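Local coordinates for protein nsp9 (PDB 5YM6) that binds nucleic acid, with an affinity enhanced by dimerization, and probably serves coronavirus RNA replication as a replicase subunit, at residues 5-14 / 25-33; 38-49 / 81-90. All coordinates share one frame; numbering follows the deposited sequence.

Interaction 1 (5-14 with 25-33) and interaction 2 (38-49 with 81-90) belong to one antiparallel sheet of the nsp9 fold, with centres about 12 Å apart. They follow in series along the chain: the first hairpin closes before the second pairing opens, and the latter joins segments 32 residues apart, with further strands between them. Strands 23-33 and 36-44 are neighbours in the sheet and join the two pairings directly; F29 N probably makes a hydrogen bond to A41 O, while F29 CE1 packs on T43 CG2. Helix 92-105 packs on side chains of both contacts, and the second subunit touches L6, R7 and N8 in the first and L84 in the second.

Interaction 1: residues 5-14 / 25-33; sequences CLRNVFTAQN and TVKSFYVTR
N14 OD1 receives the hydroxyl of Y30, with OH 3.0 Å from OD1, in the carbonyl plane and on a lone pair. S28 OG stands equally near that oxygen, although its proton has another acceptor within reach. With CG anti to its own carbonyl carbon (chi1 -79°), the N14 amide turns back over S28 toward the tyrosine; its ND2 is held by the backbone oxygen of T53, which fixes the amide's rotation.

This cluster sits at one end of a regular antiparallel ladder, in which N8, F10, A12 and N14 form hydrogen-bonded pairs with T32, Y30, S28 and V26. The bond from S28 N to A12 O is 2.8 Å long.

On the face that carries N14 and Y30, the F10 and Y30 rings are near parallel (16°) but slid apart, with centroids 5.4 Å from each other, so they barely overlap. T32 CG2 meets the F10 ring at its edge, 3.7 Å from CD1. On the opposite face, which carries V9, T11 and F29, T11 CG2 lies over the F29 ring in a CH-pi contact, 4.0 Å from the centroid, and V9 CG1 comes to the ring edge.

Toward the start of 5-14, R33 CD lies over one face of the R7 guanidinium. R7 NH1 and R33 NE approach as like charges.

The pairing forms the hairpin of strands 8-18 and 23-33. Strand 36-44 continues the sheet beyond 25-33, strand 49-55 touches N14 and V26, and helix 92-105 packs on R7, V9 and V31; I99 of the second subunit also packs on R7.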
# COMPACT_ATOMS: atom_id res chain seq x y z
N CYS B 5 13.12 4.09 -0.33
CA CYS B 5 13.35 2.65 -0.47
C CYS B 5 12.10 1.98 -1.03
O CYS B 5 11.09 1.85 -0.33
CB CYS B 5 13.71 2.02 0.87
SG CYS B 5 15.27 2.60 1.59
N LEU B 6 12.16 1.55 -2.28
CA LEU B 6 11.00 0.90 -2.87
C LEU B 6 10.76 -0.43 -2.17
O LEU B 6 11.69 -1.12 -1.75
CB LEU B 6 11.18 0.70 -4.38
CG LEU B 6 10.88 1.98 -5.17
CD1 LEU B 6 10.61 1.70 -6.65
CD2 LEU B 6 9.72 2.75 -4.55
N ARG B 7 9.49 -0.76 -1.98
CA ARG B 7 9.13 -2.01 -1.36
C ARG B 7 8.47 -2.89 -2.40
O ARG B 7 7.82 -2.40 -3.32
CB ARG B 7 8.20 -1.77 -0.17
CG ARG B 7 8.86 -1.06 1.00
CD ARG B 7 7.81 -0.51 1.94
NE ARG B 7 8.34 -0.10 3.23
CZ ARG B 7 8.93 1.07 3.47
NH1 ARG B 7 9.37 1.34 4.69
NH2 ARG B 7 9.09 1.96 2.50
N ASN B 8 8.65 -4.20 -2.29
CA ASN B 8 7.99 -5.11 -3.19
C ASN B 8 7.14 -6.09 -2.42
O ASN B 8 7.31 -6.26 -1.21
CB ASN B 8 9.01 -5.87 -4.05
CG ASN B 8 9.59 -5.01 -5.16
OD1 ASN B 8 8.92 -4.12 -5.69
ND2 ASN B 8 10.84 -5.27 -5.51
N VAL B 9 6.19 -6.70 -3.12
CA VAL B 9 5.43 -7.81 -2.57
C VAL B 9 5.75 -9.09 -3.36
O VAL B 9 5.70 -9.09 -4.59
CB VAL B 9 3.90 -7.55 -2.61
CG1 VAL B 9 3.12 -8.79 -2.21
CG2 VAL B 9 3.52 -6.36 -1.73
N PHE B 10 6.09 -10.17 -2.68
CA PHE B 10 6.15 -11.44 -3.38
C PHE B 10 5.41 -12.48 -2.55
O PHE B 10 5.30 -12.36 -1.33
CB PHE B 10 7.60 -11.87 -3.70
CG PHE B 10 8.29 -12.63 -2.60
CD1 PHE B 10 9.02 -11.98 -1.62
CD2 PHE B 10 8.26 -14.02 -2.57
CE1 PHE B 10 9.67 -12.68 -0.62
CE2 PHE B 10 8.91 -14.73 -1.57
CZ PHE B 10 9.61 -14.06 -0.59
N THR B 11 4.90 -13.49 -3.24
CA THR B 11 4.05 -14.49 -2.62
C THR B 11 4.68 -15.87 -2.61
O THR B 11 5.36 -16.27 -3.55
CB THR B 11 2.69 -14.55 -3.33
OG1 THR B 11 2.89 -14.94 -4.70
CG2 THR B 11 2.01 -13.20 -3.30
N ALA B 12 4.45 -16.60 -1.53
CA ALA B 12 4.84 -18.01 -1.46
C ALA B 12 3.80 -18.77 -0.66
O ALA B 12 2.63 -18.45 -0.71
CB ALA B 12 6.22 -18.15 -0.85
N GLN B 13 4.20 -19.80 0.08
CA GLN B 13 3.23 -20.58 0.82
C GLN B 13 3.65 -20.77 2.26
O GLN B 13 4.83 -20.90 2.56
CB GLN B 13 3.02 -21.95 0.17
CG GLN B 13 2.36 -21.88 -1.21
CD GLN B 13 2.41 -23.20 -1.97
OE1 GLN B 13 3.47 -23.63 -2.44
NE2 GLN B 13 1.25 -23.84 -2.12
N ASN B 14 2.68 -20.79 3.16
CA ASN B 14 2.96 -21.12 4.55
C ASN B 14 1.93 -22.13 5.05
O ASN B 14 0.96 -22.44 4.36
CB ASN B 14 2.93 -19.85 5.44
CG ASN B 14 4.21 -19.02 5.35
OD1 ASN B 14 4.57 -18.49 4.31
ND2 ASN B 14 4.89 -18.86 6.49
N THR B 25 -2.23 -25.54 3.95
CA THR B 25 -1.30 -24.67 3.25
C THR B 25 -2.02 -23.42 2.77
O THR B 25 -3.16 -23.51 2.27
CB THR B 25 -0.62 -25.40 2.06
OG1 THR B 25 0.07 -24.45 1.25
CG2 THR B 25 -1.64 -26.06 1.21
N VAL B 26 -1.39 -22.27 2.93
CA VAL B 26 -1.99 -21.00 2.52
C VAL B 26 -1.03 -20.19 1.64
O VAL B 26 0.18 -20.39 1.66
CB VAL B 26 -2.39 -20.13 3.75
CG1 VAL B 26 -3.43 -20.86 4.60
CG2 VAL B 26 -1.16 -19.79 4.61
N LYS B 27 -1.59 -19.28 0.84
CA LYS B 27 -0.79 -18.35 0.06
C LYS B 27 -0.32 -17.22 0.95
O LYS B 27 -1.14 -16.59 1.64
CB LYS B 27 -1.60 -17.80 -1.11
CG LYS B 27 -0.88 -16.73 -1.90
CD LYS B 27 -1.66 -16.42 -3.18
CE LYS B 27 -0.88 -15.52 -4.12
NZ LYS B 27 -1.74 -15.13 -5.27
N SER B 28 0.98 -16.95 0.96
CA SER B 28 1.52 -15.92 1.85
C SER B 28 2.02 -14.70 1.09
O SER B 28 2.58 -14.82 0.01
CB SER B 28 2.64 -16.51 2.69
OG SER B 28 3.61 -17.13 1.85
N PHE B 29 1.83 -13.53 1.69
CA PHE B 29 2.22 -12.25 1.09
C PHE B 29 3.31 -11.63 1.94
O PHE B 29 3.11 -11.33 3.11
CB PHE B 29 1.03 -11.30 0.98
CG PHE B 29 -0.03 -11.77 0.03
CD1 PHE B 29 -0.90 -12.79 0.39
CD2 PHE B 29 -0.14 -11.21 -1.23
CE1 PHE B 29 -1.87 -13.23 -0.49
CE2 PHE B 29 -1.12 -11.65 -2.11
CZ PHE B 29 -1.97 -12.65 -1.74
N TYR B 30 4.48 -11.46 1.34
CA TYR B 30 5.60 -10.85 2.03
C TYR B 30 5.86 -9.45 1.47
O TYR B 30 5.75 -9.24 0.27
CB TYR B 30 6.87 -11.69 1.88
CG TYR B 30 6.85 -13.01 2.62
CD1 TYR B 30 6.37 -14.16 2.02
CD2 TYR B 30 7.34 -13.09 3.92
CE1 TYR B 30 6.36 -15.36 2.70
CE2 TYR B 30 7.34 -14.28 4.61
CZ TYR B 30 6.85 -15.41 3.99
OH TYR B 30 6.85 -16.59 4.68
N VAL B 31 6.20 -8.51 2.34
CA VAL B 31 6.72 -7.24 1.88
C VAL B 31 8.23 -7.27 2.07
O VAL B 31 8.72 -7.60 3.14
CB VAL B 31 6.11 -6.04 2.62
CG1 VAL B 31 6.84 -4.75 2.24
CG2 VAL B 31 4.62 -5.92 2.27
N THR B 32 8.95 -6.92 1.01
CA THR B 32 10.40 -6.83 1.08
C THR B 32 10.85 -5.38 1.04
O THR B 32 10.25 -4.55 0.36
CB THR B 32 11.08 -7.57 -0.09
OG1 THR B 32 10.78 -6.89 -1.32
CG2 THR B 32 10.60 -9.00 -0.18
N ARG B 33 11.93 -5.11 1.77
CA ARG B 33 12.55 -3.79 1.79
C ARG B 33 13.97 -3.91 2.32
O ARG B 33 14.20 -4.54 3.36
CB ARG B 33 11.76 -2.82 2.66
CG ARG B 33 12.28 -1.39 2.62
CD ARG B 33 12.02 -0.67 3.94
NE ARG B 33 12.47 0.72 3.89
CZ ARG B 33 13.70 1.12 4.21
NH1 ARG B 33 14.02 2.40 4.14
NH2 ARG B 33 14.61 0.23 4.59

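Interaction 2: residues 38-49 / 81-90; sequences ILVAITSTKDNL and VVYLYFIQNI
Backbone hydrogen bonds pair I42 with Y85 and S44 with Y83, and I87 N adds a bond to V40 O, 2.9 Å away. A side-chain hydroxyl extends this polar network: Y85 OH donates to K46 O at 2.6 Å and accepts from L49 N at 3.1 Å. The two bonds clamp the loop after strand 38-44 against the tyrosine. Within that loop S44 OG accepts from K46 N in an ST turn, and one water bridges T45 O and V81 O.

In the nsp9 sheet this antiparallel pairing sets strand 36-44 between 23-33 and 82-86. V40 and A41 together face F29 in a classic beta bulge, and 82-86 is flanked on its other side by the short strand 69-71.

Two rings each receive a CH-pi contact on one face. D47 CB sits over the Y83 ring, 3.6 Å from its centroid, and L49 CB lies over the Y85 ring, with the L49 side chain crossing the tyrosine at about a right angle.

Apolar packing occupies the rest. A41 CB touches F86 CD1 and L84 CD1, while V40 and F86 lie side by side, pointing the same way, and both touch helix 92-105. The I87 side chain, with CG1 anti to its carbonyl carbon (chi1 -88°), brings CD1 to 3.9 Å from L39 CG. I38 and I90 meet tip to tip, their CD1 atoms 3.6 Å apart.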
# COMPACT_ATOMS: atom_id res chain seq x y z
N ILE B 38 9.11 -9.43 5.40
CA ILE B 38 8.22 -9.56 6.54
C ILE B 38 6.89 -10.18 6.08
O ILE B 38 6.35 -9.79 5.05
CB ILE B 38 7.97 -8.19 7.24
CG1 ILE B 38 6.91 -8.32 8.34
CG2 ILE B 38 7.59 -7.14 6.24
CD1 ILE B 38 6.87 -7.13 9.32
N LEU B 39 6.39 -11.16 6.81
CA LEU B 39 5.10 -11.76 6.46
C LEU B 39 3.98 -10.80 6.86
O LEU B 39 3.84 -10.46 8.03
CB LEU B 39 4.92 -13.11 7.15
CG LEU B 39 3.55 -13.76 6.93
CD1 LEU B 39 3.41 -14.05 5.46
CD2 LEU B 39 3.39 -15.02 7.77
N VAL B 40 3.18 -10.38 5.88
CA VAL B 40 2.14 -9.38 6.12
C VAL B 40 0.72 -9.94 6.10
O VAL B 40 -0.14 -9.53 6.89
CB VAL B 40 2.25 -8.24 5.09
CG1 VAL B 40 1.05 -7.29 5.19
CG2 VAL B 40 3.56 -7.50 5.30
N ALA B 41 0.46 -10.89 5.19
CA ALA B 41 -0.89 -11.44 5.04
C ALA B 41 -0.89 -12.84 4.45
O ALA B 41 0.09 -13.26 3.82
CB ALA B 41 -1.74 -10.51 4.16
N ILE B 42 -2.00 -13.56 4.64
CA ILE B 42 -2.21 -14.82 3.94
C ILE B 42 -3.59 -14.82 3.34
O ILE B 42 -4.48 -14.09 3.81
CB ILE B 42 -2.05 -16.02 4.87
CG1 ILE B 42 -3.09 -15.98 5.99
CG2 ILE B 42 -0.62 -16.05 5.44
CD1 ILE B 42 -3.24 -17.29 6.74
N THR B 43 -3.77 -15.59 2.27
CA THR B 43 -5.11 -15.88 1.76
C THR B 43 -5.37 -17.38 1.70
O THR B 43 -4.46 -18.19 1.55
CB THR B 43 -5.36 -15.28 0.37
OG1 THR B 43 -4.41 -15.82 -0.57
CG2 THR B 43 -5.25 -13.76 0.40
N SER B 44 -6.64 -17.73 1.85
CA SER B 44 -7.07 -19.11 1.97
C SER B 44 -8.53 -19.19 1.60
O SER B 44 -9.24 -18.20 1.70
CB SER B 44 -6.87 -19.60 3.41
OG SER B 44 -7.46 -20.87 3.59
N THR B 45 -9.00 -20.37 1.19
CA THR B 45 -10.42 -20.56 1.00
C THR B 45 -11.10 -20.88 2.34
O THR B 45 -12.33 -20.91 2.43
CB THR B 45 -10.71 -21.67 -0.01
OG1 THR B 45 -10.02 -22.86 0.38
CG2 THR B 45 -10.24 -21.25 -1.40
N LYS B 46 -10.31 -21.10 3.38
CA LYS B 46 -10.86 -21.41 4.71
C LYS B 46 -11.15 -20.12 5.47
O LYS B 46 -10.33 -19.18 5.44
CB LYS B 46 -9.90 -22.28 5.52
CG LYS B 46 -9.66 -23.68 4.94
CD LYS B 46 -8.85 -24.54 5.92
CE LYS B 46 -9.57 -24.66 7.27
NZ LYS B 46 -8.79 -25.35 8.35
N ASP B 47 -12.29 -20.06 6.16
CA ASP B 47 -12.65 -18.84 6.89
C ASP B 47 -12.34 -18.92 8.39
O ASP B 47 -12.64 -17.98 9.13
CB ASP B 47 -14.13 -18.50 6.67
CG ASP B 47 -15.10 -19.47 7.37
OD1 ASP B 47 -14.69 -20.51 7.91
OD2 ASP B 47 -16.31 -19.17 7.36
N ASN B 48 -11.70 -20.00 8.82
CA ASN B 48 -11.51 -20.25 10.24
C ASN B 48 -10.05 -20.33 10.69
O ASN B 48 -9.75 -20.97 11.69
CB ASN B 48 -12.23 -21.53 10.67
CG ASN B 48 -11.75 -22.76 9.91
OD1 ASN B 48 -11.38 -22.67 8.75
ND2 ASN B 48 -11.74 -23.92 10.58
N LEU B 49 -9.15 -19.66 9.97
CA LEU B 49 -7.74 -19.72 10.36
C LEU B 49 -7.47 -18.83 11.57
O LEU B 49 -8.01 -17.73 11.69
CB LEU B 49 -6.84 -19.31 9.18
CG LEU B 49 -7.04 -20.16 7.93
CD1 LEU B 49 -6.04 -19.78 6.86
CD2 LEU B 49 -6.93 -21.66 8.26
N VAL B 81 -14.73 -17.67 -3.53
CA VAL B 81 -14.60 -16.78 -2.38
C VAL B 81 -13.27 -17.05 -1.65
O VAL B 81 -12.98 -18.18 -1.26
CB VAL B 81 -15.76 -16.96 -1.39
CG1 VAL B 81 -15.64 -15.99 -0.25
CG2 VAL B 81 -17.10 -16.76 -2.11
N VAL B 82 -12.48 -16.00 -1.49
CA VAL B 82 -11.18 -16.09 -0.83
C VAL B 82 -11.23 -15.30 0.47
O VAL B 82 -11.98 -14.34 0.57
CB VAL B 82 -10.05 -15.51 -1.74
CG1 VAL B 82 -8.69 -15.84 -1.19
CG2 VAL B 82 -10.20 -16.05 -3.16
N TYR B 83 -10.44 -15.69 1.48
CA TYR B 83 -10.33 -14.88 2.69
C TYR B 83 -8.93 -14.36 2.90
O TYR B 83 -7.97 -15.11 2.85
CB TYR B 83 -10.76 -15.68 3.92
CG TYR B 83 -12.19 -16.13 3.80
CD1 TYR B 83 -13.24 -15.29 4.14
CD2 TYR B 83 -12.48 -17.39 3.30
CE1 TYR B 83 -14.56 -15.72 4.01
CE2 TYR B 83 -13.77 -17.82 3.17
CZ TYR B 83 -14.81 -16.99 3.52
OH TYR B 83 -16.10 -17.45 3.37
N LEU B 84 -8.83 -13.06 3.11
CA LEU B 84 -7.56 -12.39 3.36
C LEU B 84 -7.40 -12.18 4.86
O LEU B 84 -8.32 -11.65 5.52
CB LEU B 84 -7.50 -11.05 2.62
CG LEU B 84 -6.33 -10.10 2.94
CD1 LEU B 84 -5.05 -10.63 2.35
CD2 LEU B 84 -6.60 -8.69 2.40
N TYR B 85 -6.27 -12.60 5.41
CA TYR B 85 -5.98 -12.41 6.82
C TYR B 85 -4.69 -11.64 6.95
O TYR B 85 -3.66 -12.09 6.45
CB TYR B 85 -5.77 -13.73 7.56
CG TYR B 85 -6.87 -14.76 7.54
CD1 TYR B 85 -7.09 -15.56 6.42
CD2 TYR B 85 -7.62 -15.01 8.68
CE1 TYR B 85 -8.08 -16.54 6.43
CE2 TYR B 85 -8.60 -15.99 8.70
CZ TYR B 85 -8.82 -16.74 7.56
OH TYR B 85 -9.79 -17.72 7.58
N PHE B 86 -4.73 -10.49 7.63
CA PHE B 86 -3.50 -9.80 7.96
C PHE B 86 -2.91 -10.39 9.22
O PHE B 86 -3.62 -10.86 10.11
CB PHE B 86 -3.73 -8.30 8.14
CG PHE B 86 -3.93 -7.58 6.84
CD1 PHE B 86 -2.87 -7.43 5.97
CD2 PHE B 86 -5.17 -7.10 6.49
CE1 PHE B 86 -3.04 -6.78 4.76
CE2 PHE B 86 -5.35 -6.45 5.29
CZ PHE B 86 -4.28 -6.29 4.43
N ILE B 87 -1.58 -10.38 9.29
CA ILE B 87 -0.88 -10.84 10.48
C ILE B 87 -1.07 -9.77 11.57
O ILE B 87 -1.04 -8.58 11.27
CB ILE B 87 0.62 -11.10 10.18
CG1 ILE B 87 0.82 -12.54 9.67
CG2 ILE B 87 1.47 -10.92 11.44
CD1 ILE B 87 0.09 -12.87 8.40
N GLN B 88 -1.29 -10.20 12.81
CA GLN B 88 -1.61 -9.27 13.88
C GLN B 88 -0.51 -8.22 14.05
O GLN B 88 0.68 -8.55 14.00
CB GLN B 88 -1.85 -10.01 15.20
CG GLN B 88 -2.29 -9.05 16.31
CD GLN B 88 -2.73 -9.74 17.58
OE1 GLN B 88 -2.23 -10.81 17.92
NE2 GLN B 88 -3.68 -9.13 18.29
N ASN B 89 -0.94 -6.97 14.20
CA ASN B 89 -0.06 -5.83 14.48
C ASN B 89 0.81 -5.39 13.31
O ASN B 89 1.72 -4.58 13.47
CB ASN B 89 0.83 -6.13 15.69
CG ASN B 89 0.05 -6.23 16.96
OD1 ASN B 89 -0.95 -5.53 17.15
ND2 ASN B 89 0.48 -7.11 17.85
N ILE B 90 0.53 -5.91 12.13
CA ILE B 90 1.30 -5.47 10.97
C ILE B 90 0.93 -3.99 10.69
O ILE B 90 -0.19 -3.56 10.96
CB ILE B 90 1.04 -6.40 9.77
CG1 ILE B 90 2.30 -6.53 8.91
CG2 ILE B 90 -0.20 -6.00 9.02
CD1 ILE B 90 3.30 -7.51 9.51
O HOH W 1 -14.27 -20.38 0.41